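Local coordinates for clavulanic acid biosynthesis oligopeptide binding protein 2 (Streptomyces clavuligerus, PDB 2WOL) that probably binds peptides as a solute-binding protein of the clavulanic acid biosynthetic pathway, at residues A[350-353]-A[357-360]; A[495-500]-A[507-512]. All blocks are in the same frame, centred on the assembly; numbering follows the deposited sequence.

Both contacts sit on the same side of the chain's centre, their own centres about 13 Å apart, and they follow one another along the chain: interaction 1 closes within the loop between strand 346-347 and helix 375-384 long before interaction 2 pairs helix 488-499 with helix 503-520. Helix 503-520 joins them. One side of it packs against 495-500, while R511 reaches the loop, giving probable hydrogen bonds from NE to A358 O at 3.1 Å and from NH2 to H359 O at 3.0 Å. W510 touches F352 and A358 of the loop as well as T497 of the neighbouring helix. A sequence-distant loop is thereby fastened to a C-terminal helical hairpin in this solute-binding fold.

Interaction 1: residues A[350-353]-A[357-360]; sequences ALFP and PAHQ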
ATOM      1  N   ALA A 350     -13.441  -9.610  -9.287  1.00  9.10           N
ATOM      2  CA  ALA A 350     -13.160  -9.991  -7.905  1.00  9.38           C
ATOM      3  C   ALA A 350     -12.168  -9.020  -7.254  1.00  9.29           C
ATOM      4  O   ALA A 350     -11.790  -8.012  -7.854  1.00  9.31           O
ATOM      5  CB  ALA A 350     -12.660 -11.429  -7.838  1.00  9.73           C
ATOM      6  N   LEU A 351     -11.752  -9.336  -6.030  1.00  9.38           N
ATOM      7  CA  LEU A 351     -11.036  -8.376  -5.191  1.00  9.30           C
ATOM      8  C   LEU A 351      -9.512  -8.525  -5.198  1.00  9.23           C
ATOM      9  O   LEU A 351      -8.800  -7.548  -5.425  1.00  9.18           O
ATOM     10  CB  LEU A 351     -11.579  -8.413  -3.757  1.00  9.28           C
ATOM     11  CG  LEU A 351     -13.103  -8.279  -3.610  1.00  9.58           C
ATOM     12  CD1 LEU A 351     -13.547  -8.615  -2.200  1.00  9.93           C
ATOM     13  CD2 LEU A 351     -13.588  -6.886  -3.993  1.00  9.88           C
ATOM     14  N   PHE A 352      -9.019  -9.739  -4.951  1.00  9.40           N
ATOM     15  CA  PHE A 352      -7.572  -9.979  -4.850  1.00 10.00           C
ATOM     16  C   PHE A 352      -6.822  -9.613  -6.126  1.00 10.69           C
ATOM     17  O   PHE A 352      -7.247  -9.987  -7.222  1.00 10.71           O
ATOM     18  CB  PHE A 352      -7.272 -11.453  -4.552  1.00 10.03           C
ATOM     19  CG  PHE A 352      -7.648 -11.906  -3.165  1.00  9.90           C
ATOM     20  CD1 PHE A 352      -8.371 -13.083  -2.989  1.00 10.33           C
ATOM     21  CD2 PHE A 352      -7.263 -11.179  -2.038  1.00 10.03           C
ATOM     22  CE1 PHE A 352      -8.717 -13.528  -1.713  1.00 10.30           C
ATOM     23  CE2 PHE A 352      -7.607 -11.621  -0.759  1.00 10.82           C
ATOM     24  CZ  PHE A 352      -8.335 -12.794  -0.603  1.00  9.88           C
ATOM     25  N   PRO A 353      -5.698  -8.886  -5.990  1.00 11.43           N
ATOM     26  CA  PRO A 353      -4.767  -8.737  -7.112  1.00 12.32           C
ATOM     27  C   PRO A 353      -4.124 -10.085  -7.460  1.00 13.32           C
ATOM     28  O   PRO A 353      -4.004 -10.946  -6.585  1.00 13.56           O
ATOM     29  CB  PRO A 353      -3.703  -7.773  -6.567  1.00 12.43           C
ATOM     30  CG  PRO A 353      -4.316  -7.134  -5.374  1.00 12.06           C
ATOM     31  CD  PRO A 353      -5.243  -8.154  -4.797  1.00 11.43           C
ATOM     32  N   PRO A 357      -1.540 -15.368  -3.745  1.00 14.27           N
ATOM     33  CA  PRO A 357      -1.829 -16.794  -3.938  1.00 14.16           C
ATOM     34  C   PRO A 357      -3.311 -17.132  -4.089  1.00 13.84           C
ATOM     35  O   PRO A 357      -3.657 -17.991  -4.897  1.00 13.82           O
ATOM     36  CB  PRO A 357      -1.262 -17.435  -2.668  1.00 14.25           C
ATOM     37  CG  PRO A 357      -0.122 -16.552  -2.307  1.00 14.50           C
ATOM     38  CD  PRO A 357      -0.586 -15.157  -2.638  1.00 14.26           C
ATOM     39  N   ALA A 358      -4.175 -16.454  -3.334  1.00 13.44           N
ATOM     40  CA  ALA A 358      -5.603 -16.766  -3.333  1.00 13.18           C
ATOM     41  C   ALA A 358      -6.371 -16.249  -4.549  1.00 13.10           C
ATOM     42  O   ALA A 358      -7.549 -16.572  -4.716  1.00 12.99           O
ATOM     43  CB  ALA A 358      -6.257 -16.280  -2.051  1.00 13.18           C
ATOM     44  N   HIS A 359      -5.716 -15.454  -5.394  1.00 13.16           N
ATOM     45  CA  HIS A 359      -6.349 -14.964  -6.618  1.00 13.44           C
ATOM     46  C   HIS A 359      -7.079 -16.088  -7.356  1.00 13.10           C
ATOM     47  O   HIS A 359      -6.524 -17.168  -7.585  1.00 12.99           O
ATOM     48  CB  HIS A 359      -5.322 -14.303  -7.535  1.00 13.76           C
ATOM     49  CG  HIS A 359      -5.918 -13.691  -8.762  1.00 15.73           C
ATOM     50  ND1 HIS A 359      -5.836 -14.284 -10.004  1.00 17.80           N
ATOM     51  CD2 HIS A 359      -6.610 -12.541  -8.937  1.00 16.95           C
ATOM     52  CE1 HIS A 359      -6.449 -13.522 -10.893  1.00 17.95           C
ATOM     53  NE2 HIS A 359      -6.930 -12.459 -10.272  1.00 18.57           N
ATOM     54  N   GLN A 360      -8.335 -15.830  -7.712  1.00 12.86           N
ATOM     55  CA  GLN A 360      -9.194 -16.858  -8.295  1.00 12.59           C
ATOM     56  C   GLN A 360     -10.168 -16.279  -9.309  1.00 12.66           C
ATOM     57  O   GLN A 360     -10.434 -15.072  -9.310  1.00 12.60           O
ATOM     58  CB  GLN A 360      -9.992 -17.559  -7.189  1.00 12.83           C
ATOM     59  CG  GLN A 360     -10.983 -16.626  -6.483  1.00 12.72           C
ATOM     60  CD  GLN A 360     -11.786 -17.301  -5.388  1.00 12.64           C
ATOM     61  OE1 GLN A 360     -12.102 -18.491  -5.468  1.00 13.06           O
ATOM     62  NE2 GLN A 360     -12.133 -16.534  -4.356  1.00 11.61           N
TER
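A tight bend in the long loop that follows strand 346-347 brings F352 and P353 back against A358 and H359, in a solute-binding protein of family 5. Neither segment is helix or strand, and no hydrogen bond joins them; the bend closes through side chains and the carbonyls of F352 and P353. The F352 ring meets A358 through CD1 and CE1: CE1 lies 3.7 Å from A358 CB and CD1 lies 3.9 Å from the same methyl, which approaches obliquely. With CG anti to its own carbonyl carbon (chi1 -70°), F352 places its ring beside A358 CB, where it also touches W510 of helix 503-520, while E460 and L464 of helix 460-468 touch it as well. The loop is pinned from outside: E514 OE2 accepts from the amides of L351 and F352, E460 OE2 accepts from A358 N, and Q360 NE2 donates to E514 OE1 and R511 O.

The backbone passes closest at F352 and H359, whose CA atoms are 5.4 Å apart. The CG of H359 stands anti to the backbone N (chi1 -176°), which brings CD2 up to F352 O. H359 CB packs 3.7 Å from P353 O, and the imidazole presents its edge to F352 O, with CD2 3.1 Å from that oxygen, which lies near the ring plane.

Interaction 2: residues A[495-500]-A[507-512]; sequences DETLHT and AELWRA
One face of the W510 indole carries the methyl of T497: CG2 sits 3.6 Å from the centroid of the five-membered ring and only 14° off its normal, a CH-pi contact made over the face. At the edge of the same indole, in its plane, a water accepts from NE1 at 3.0 Å and donates to T497 OG1 at 2.9 Å. T497 is thus tied to the tryptophan by its methyl and, through the water, by a hydroxyl that also packs directly on the indole, OG1 lying 3.3 Å from W510 CZ2. The approach of OG1 to NE1 has too poor an angle for a direct bond. A chi1 of 71° sets OG1 between the backbone N and the carbonyl carbon, where it also hydrogen-bonds I494 O one turn back. Within 495-500, the H499 imidazole has E496 O above the centre of one face.

These residues line the interface of a helical hairpin: helix 488-499 turns over a short link into helix 503-520, and the local axes run nearly antiparallel, 167° between directions and 9.3 Å apart. T497 and L509 face each other at the nearest point of the backbones, their side chains sliding past in opposite directions.

The two methyls of L509 part between E496 and T500. CD2 packs beside the carboxylate of E496, whose extended chain crosses the leucine at about a right angle, while CD1 meets T500 OG1 tip to tip at 3.5 Å. That hydroxyl is turned back to donate to E496 O at 2.6 Å from above the carbonyl plane; H499 N reaches the same oxygen from the opposite face.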
ATOM      1  N   ASP A 495      -9.604 -15.558  10.945  1.00 13.10           N
ATOM      2  CA  ASP A 495      -8.878 -16.078  12.103  1.00 13.71           C
ATOM      3  C   ASP A 495      -8.208 -17.413  11.782  1.00 13.81           C
ATOM      4  O   ASP A 495      -7.059 -17.642  12.163  1.00 13.64           O
ATOM      5  CB  ASP A 495      -9.808 -16.214  13.315  1.00 13.91           C
ATOM      6  CG  ASP A 495     -10.158 -14.871  13.945  1.00 15.08           C
ATOM      7  OD1 ASP A 495      -9.510 -13.852  13.613  1.00 16.57           O
ATOM      8  OD2 ASP A 495     -11.085 -14.838  14.786  1.00 17.73           O
ATOM      9  N   GLU A 496      -8.913 -18.287  11.061  1.00 13.79           N
ATOM     10  CA  GLU A 496      -8.346 -19.588  10.700  1.00 14.27           C
ATOM     11  C   GLU A 496      -7.092 -19.466   9.830  1.00 13.89           C
ATOM     12  O   GLU A 496      -6.106 -20.168  10.064  1.00 13.85           O
ATOM     13  CB  GLU A 496      -9.381 -20.497  10.034  1.00 14.36           C
ATOM     14  CG  GLU A 496      -8.915 -21.947   9.932  1.00 15.22           C
ATOM     15  CD  GLU A 496      -9.967 -22.896   9.392  1.00 15.77           C
ATOM     16  OE1 GLU A 496     -11.160 -22.526   9.338  1.00 18.16           O
ATOM     17  OE2 GLU A 496      -9.584 -24.029   9.022  1.00 18.03           O
ATOM     18  N   THR A 497      -7.120 -18.570   8.842  1.00 13.86           N
ATOM     19  CA  THR A 497      -5.950 -18.363   7.978  1.00 14.04           C
ATOM     20  C   THR A 497      -4.712 -17.989   8.793  1.00 14.51           C
ATOM     21  O   THR A 497      -3.608 -18.444   8.497  1.00 14.73           O
ATOM     22  CB  THR A 497      -6.175 -17.274   6.890  1.00 13.86           C
ATOM     23  OG1 THR A 497      -6.216 -15.973   7.489  1.00 12.94           O
ATOM     24  CG2 THR A 497      -7.453 -17.520   6.096  1.00 13.48           C
ATOM     25  N   LEU A 498      -4.917 -17.181   9.833  1.00 15.12           N
ATOM     26  CA  LEU A 498      -3.817 -16.627  10.624  1.00 15.81           C
ATOM     27  C   LEU A 498      -3.012 -17.662  11.415  1.00 16.61           C
ATOM     28  O   LEU A 498      -1.851 -17.412  11.746  1.00 16.64           O
ATOM     29  CB  LEU A 498      -4.317 -15.505  11.539  1.00 15.41           C
ATOM     30  CG  LEU A 498      -4.750 -14.221  10.820  1.00 15.32           C
ATOM     31  CD1 LEU A 498      -5.413 -13.256  11.787  1.00 15.72           C
ATOM     32  CD2 LEU A 498      -3.581 -13.553  10.098  1.00 15.33           C
ATOM     33  N   HIS A 499      -3.620 -18.815  11.701  1.00 17.79           N
ATOM     34  CA  HIS A 499      -2.906 -19.918  12.360  1.00 18.78           C
ATOM     35  C   HIS A 499      -2.649 -21.119  11.447  1.00 19.60           C
ATOM     36  O   HIS A 499      -2.083 -22.125  11.887  1.00 19.79           O
ATOM     37  CB  HIS A 499      -3.617 -20.360  13.646  1.00 18.87           C
ATOM     38  CG  HIS A 499      -4.907 -21.085  13.413  1.00 18.73           C
ATOM     39  ND1 HIS A 499      -6.129 -20.561  13.774  1.00 18.28           N
ATOM     40  CD2 HIS A 499      -5.165 -22.300  12.870  1.00 18.09           C
ATOM     41  CE1 HIS A 499      -7.084 -21.418  13.457  1.00 18.27           C
ATOM     42  NE2 HIS A 499      -6.525 -22.479  12.905  1.00 18.54           N
ATOM     43  N   THR A 500      -3.071 -21.022  10.187  1.00 20.28           N
ATOM     44  CA  THR A 500      -2.856 -22.097   9.221  1.00 21.09           C
ATOM     45  C   THR A 500      -1.435 -22.001   8.669  1.00 21.95           C
ATOM     46  O   THR A 500      -1.070 -21.009   8.033  1.00 22.28           O
ATOM     47  CB  THR A 500      -3.913 -22.074   8.082  1.00 20.97           C
ATOM     48  OG1 THR A 500      -5.223 -22.213   8.646  1.00 20.67           O
ATOM     49  CG2 THR A 500      -3.685 -23.210   7.090  1.00 20.86           C
ATOM     50  N   ALA A 507      -4.520 -20.383   1.347  1.00 17.94           N
ATOM     51  CA  ALA A 507      -5.050 -19.797   0.115  1.00 17.27           C
ATOM     52  C   ALA A 507      -6.505 -20.205  -0.137  1.00 16.92           C
ATOM     53  O   ALA A 507      -7.326 -19.371  -0.528  1.00 16.69           O
ATOM     54  CB  ALA A 507      -4.171 -20.166  -1.075  1.00 17.36           C
ATOM     55  N   GLU A 508      -6.827 -21.477   0.102  1.00 16.26           N
ATOM     56  CA  GLU A 508      -8.193 -21.972  -0.079  1.00 15.80           C
ATOM     57  C   GLU A 508      -9.172 -21.330   0.896  1.00 14.88           C
ATOM     58  O   GLU A 508     -10.308 -21.035   0.532  1.00 14.90           O
ATOM     59  CB  GLU A 508      -8.258 -23.501   0.029  1.00 16.33           C
ATOM     60  CG  GLU A 508      -7.753 -24.239  -1.209  1.00 18.39           C
ATOM     61  CD  GLU A 508      -8.415 -23.763  -2.497  1.00 20.52           C
ATOM     62  OE1 GLU A 508      -9.662 -23.828  -2.602  1.00 22.45           O
ATOM     63  OE2 GLU A 508      -7.683 -23.321  -3.407  1.00 21.93           O
ATOM     64  N   LEU A 509      -8.730 -21.123   2.133  1.00 13.86           N
ATOM     65  CA  LEU A 509      -9.535 -20.414   3.119  1.00 12.65           C
ATOM     66  C   LEU A 509      -9.798 -18.978   2.669  1.00 11.94           C
ATOM     67  O   LEU A 509     -10.916 -18.487   2.785  1.00 11.64           O
ATOM     68  CB  LEU A 509      -8.860 -20.433   4.490  1.00 13.04           C
ATOM     69  CG  LEU A 509      -8.874 -21.769   5.240  1.00 13.56           C
ATOM     70  CD1 LEU A 509      -7.824 -21.756   6.339  1.00 14.14           C
ATOM     71  CD2 LEU A 509     -10.258 -22.097   5.802  1.00 14.49           C
ATOM     72  N   TRP A 510      -8.766 -18.319   2.142  1.00 10.93           N
ATOM     73  CA  TRP A 510      -8.917 -16.950   1.649  1.00 10.26           C
ATOM     74  C   TRP A 510      -9.866 -16.853   0.463  1.00 10.07           C
ATOM     75  O   TRP A 510     -10.600 -15.872   0.335  1.00  9.77           O
ATOM     76  CB  TRP A 510      -7.564 -16.320   1.326  1.00  9.92           C
ATOM     77  CG  TRP A 510      -6.896 -15.749   2.536  1.00  9.42           C
ATOM     78  CD1 TRP A 510      -5.724 -16.163   3.102  1.00  9.55           C
ATOM     79  CD2 TRP A 510      -7.367 -14.656   3.341  1.00  8.68           C
ATOM     80  NE1 TRP A 510      -5.432 -15.394   4.203  1.00  9.25           N
ATOM     81  CE2 TRP A 510      -6.425 -14.464   4.375  1.00  8.96           C
ATOM     82  CE3 TRP A 510      -8.491 -13.815   3.283  1.00  9.00           C
ATOM     83  CZ2 TRP A 510      -6.573 -13.471   5.348  1.00  9.27           C
ATOM     84  CZ3 TRP A 510      -8.637 -12.827   4.251  1.00  8.92           C
ATOM     85  CH2 TRP A 510      -7.685 -12.663   5.269  1.00  9.07           C
ATOM     86  N   ARG A 511      -9.857 -17.875  -0.388  1.00 10.21           N
ATOM     87  CA  ARG A 511     -10.801 -17.958  -1.499  1.00 10.31           C
ATOM     88  C   ARG A 511     -12.240 -18.059  -1.011  1.00 10.18           C
ATOM     89  O   ARG A 511     -13.138 -17.459  -1.600  1.00  9.99           O
ATOM     90  CB  ARG A 511     -10.456 -19.122  -2.430  1.00 10.62           C
ATOM     91  CG  ARG A 511      -9.235 -18.844  -3.265  1.00 11.92           C
ATOM     92  CD  ARG A 511      -8.801 -20.030  -4.084  1.00 14.12           C
ATOM     93  NE  ARG A 511      -7.762 -19.601  -5.011  1.00 16.31           N
ATOM     94  CZ  ARG A 511      -6.979 -20.411  -5.715  1.00 18.80           C
ATOM     95  NH1 ARG A 511      -7.091 -21.729  -5.601  1.00 19.65           N
ATOM     96  NH2 ARG A 511      -6.071 -19.892  -6.529  1.00 19.68           N
ATOM     97  N   ALA A 512     -12.451 -18.804   0.075  1.00 10.07           N
ATOM     98  CA  ALA A 512     -13.767 -18.887   0.702  1.00 10.13           C
ATOM     99  C   ALA A 512     -14.192 -17.535   1.287  1.00 10.09           C
ATOM    100  O   ALA A 512     -15.354 -17.144   1.166  1.00 10.85           O
ATOM    101  CB  ALA A 512     -13.793 -19.969   1.776  1.00 10.23           C
TER
HETATM  102  O   HOH W   1      -3.645 -15.068   6.639  1.00 12.30           O